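Local coordinates for protein membrane-bound protease PH1510 (Pyrococcus horikoshii, PDB 6M4B) that cleaves proteins such as a stomatin homolog near hydrophobic or aromatic residues, acting as a serine protease through its N-terminal ClpP-like domain, at residues 131-136 with 148-153. The protein carries 1 engineered substitution. Numbering follows the deposited sequence.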
loop_
_atom_site.group_PDB
_atom_site.type_symbol
_atom_site.label_atom_id
_atom_site.label_comp_id
_atom_site.label_asym_id
_atom_site.label_seq_id
_atom_site.Cartn_x
_atom_site.Cartn_y
_atom_site.Cartn_z
ATOM N N ALA A 131 -11.227 -1.499 3.258
ATOM C CA ALA A 131 -10.508 -2.211 2.216
ATOM C C ALA A 131 -8.996 -2.271 2.545
ATOM O O ALA A 131 -8.375 -3.323 2.365
ATOM C CB ALA A 131 -10.734 -1.577 0.863
ATOM N N TYR A 132 -8.422 -1.182 3.057
ATOM C CA TYR A 132 -6.981 -1.166 3.348
ATOM C C TYR A 132 -6.584 -2.118 4.515
ATOM O O TYR A 132 -5.675 -2.956 4.364
ATOM C CB TYR A 132 -6.536 0.221 3.631
ATOM C CG TYR A 132 -5.086 0.393 3.865
ATOM C CD1 TYR A 132 -4.175 0.196 2.842
ATOM C CD2 TYR A 132 -4.605 0.811 5.106
ATOM C CE1 TYR A 132 -2.824 0.351 3.033
ATOM C CE2 TYR A 132 -3.255 1.024 5.302
ATOM C CZ TYR A 132 -2.368 0.771 4.303
ATOM O OH TYR A 132 -1.038 0.978 4.520
ATOM N N ILE A 133 -7.322 -2.059 5.616
ATOM C CA ILE A 133 -7.021 -2.880 6.793
ATOM C C ILE A 133 -7.218 -4.378 6.499
ATOM O O ILE A 133 -6.390 -5.201 6.888
ATOM C CB ILE A 133 -7.792 -2.442 8.048
ATOM C CG1 ILE A 133 -6.977 -2.805 9.300
ATOM C CG2 ILE A 133 -9.213 -3.030 8.106
ATOM C CD1 ILE A 133 -7.592 -2.336 10.583
ATOM N N LYS A 134 -8.218 -4.695 5.689
ATOM C CA LYS A 134 -8.454 -6.061 5.272
ATOM C C LYS A 134 -7.356 -6.600 4.368
ATOM O O LYS A 134 -6.975 -7.764 4.465
ATOM C CB LYS A 134 -9.804 -6.210 4.600
ATOM C CG LYS A 134 -10.963 -6.251 5.578
ATOM C CD LYS A 134 -12.305 -6.311 4.878
ATOM C CE LYS A 134 -12.571 -7.630 4.156
ATOM N NZ LYS A 134 -13.731 -8.350 4.715
ATOM N N SER A 135 -6.819 -5.743 3.527
ATOM C CA SER A 135 -5.747 -6.104 2.675
ATOM C C SER A 135 -4.473 -6.411 3.483
ATOM O O SER A 135 -3.805 -7.358 3.141
ATOM C CB SER A 135 -5.461 -5.006 1.657
ATOM O OG SER A 135 -4.794 -3.871 2.188
ATOM N N LEU A 136 -4.155 -5.612 4.517
ATOM C CA LEU A 136 -3.006 -5.891 5.355
ATOM C C LEU A 136 -3.190 -7.254 6.060
ATOM O O LEU A 136 -2.271 -8.057 6.059
ATOM C CB LEU A 136 -2.753 -4.774 6.365
ATOM C CG LEU A 136 -2.538 -3.357 5.799
ATOM C CD1 LEU A 136 -2.268 -2.427 6.946
ATOM C CD2 LEU A 136 -1.377 -3.371 4.822
ATOM N N GLU A 148 -11.532 -6.046 10.008
ATOM C CA GLU A 148 -12.667 -5.191 9.614
ATOM C C GLU A 148 -13.423 -4.725 10.865
ATOM O O GLU A 148 -13.683 -3.548 11.023
ATOM C CB GLU A 148 -13.617 -5.931 8.660
ATOM C CG GLU A 148 -14.802 -5.063 8.242
ATOM C CD GLU A 148 -15.721 -5.676 7.175
ATOM O OE1 GLU A 148 -16.824 -5.155 7.008
ATOM O OE2 GLU A 148 -15.402 -6.673 6.529
ATOM N N GLU A 149 -13.670 -5.635 11.800
ATOM C CA GLU A 149 -14.330 -5.237 13.036
ATOM C C GLU A 149 -13.595 -4.232 13.880
ATOM O O GLU A 149 -14.242 -3.469 14.606
ATOM C CB GLU A 149 -14.740 -6.434 13.858
ATOM C CG GLU A 149 -15.681 -7.390 13.097
ATOM C CD GLU A 149 -16.049 -8.611 13.911
ATOM O OE1 GLU A 149 -15.715 -8.651 15.094
ATOM O OE2 GLU A 149 -16.715 -9.503 13.395
ATOM N N PHE A 150 -12.270 -4.170 13.805
ATOM C CA PHE A 150 -11.596 -3.096 14.497
ATOM C C PHE A 150 -12.185 -1.736 14.090
ATOM O O PHE A 150 -12.066 -0.766 14.839
ATOM C CB PHE A 150 -10.078 -3.032 14.198
ATOM C CG PHE A 150 -9.257 -4.209 14.676
ATOM C CD1 PHE A 150 -9.633 -4.982 15.771
ATOM C CD2 PHE A 150 -8.074 -4.555 13.986
ATOM C CE1 PHE A 150 -8.858 -6.041 16.206
ATOM C CE2 PHE A 150 -7.280 -5.614 14.419
ATOM C CZ PHE A 150 -7.661 -6.346 15.549
ATOM N N ILE A 151 -12.661 -1.641 12.858
ATOM C CA ILE A 151 -13.235 -0.424 12.338
ATOM C C ILE A 151 -14.744 -0.430 12.611
ATOM O O ILE A 151 -15.247 0.493 13.233
ATOM C CB ILE A 151 -12.963 -0.253 10.808
ATOM C CG1 ILE A 151 -11.509 0.092 10.563
ATOM C CG2 ILE A 151 -13.849 0.826 10.178
ATOM C CD1 ILE A 151 -11.120 0.174 9.107
ATOM N N THR A 152 -15.455 -1.451 12.129
ATOM C CA THR A 152 -16.918 -1.380 12.100
ATOM C C THR A 152 -17.546 -1.447 13.506
ATOM O O THR A 152 -18.620 -0.927 13.712
ATOM C CB THR A 152 -17.522 -2.495 11.273
ATOM O OG1 THR A 152 -17.095 -3.758 11.814
ATOM C CG2 THR A 152 -17.134 -2.341 9.778
ATOM N N LYS A 153 -16.871 -2.110 14.447
ATOM C CA LYS A 153 -17.313 -2.243 15.830
ATOM C C LYS A 153 -16.405 -1.495 16.783
ATOM O O LYS A 153 -16.658 -1.452 17.965
ATOM C CB LYS A 153 -17.384 -3.731 16.173
ATOM C CG LYS A 153 -18.553 -4.357 15.469
ATOM C CD LYS A 153 -18.756 -5.855 15.583
ATOM C CE LYS A 153 -19.706 -6.305 14.468
ATOM N NZ LYS A 153 -20.648 -7.414 14.832
#
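Lys134 and Glu148 bridge an antiparallel helical hairpin, formed by helices 123-139 and 144-152 of the ClpP-like protease domain. The axes of segments 131-136 and 148-152 approach to 9.5 Å, with 155° between their N-to-C directions. Their backbones are nearest at this pair, CA to CA 6.1 Å. Glu148 reaches out in an extended chain, whereas the lysine chain bends at chi3 (69°) and chi4, turning its amine back to the carboxylate. One carboxylate oxygen carries the salt bridge: Lys134 NZ donates to Glu148 OE2 at 3.0 Å, almost in line with the C-O bond, while the lysine CG and CD methylenes lie against Glu148 CB.

Beside this partly exposed pair, buried Ile133 directs its two branches to different partners. With CG1 anti to the backbone N (chi1 -152°), its extended arm brings CD1 to the edge of the Phe150 ring, near the ring plane; Ile133 CD1 is 4.1 Å from Phe150 CD2. Tyr87 and Leu90 of helix 84-90, which follows the nucleophile position, Ala83 in this engineered variant, also touch Ile133. Ile151 additionally packs on Pro108 of the substrate-binding segment, linking the hairpin to that site. The other branch of Ile133 ends in a methyl contact, CG2 lying 3.9 Å from Ile151 CD1.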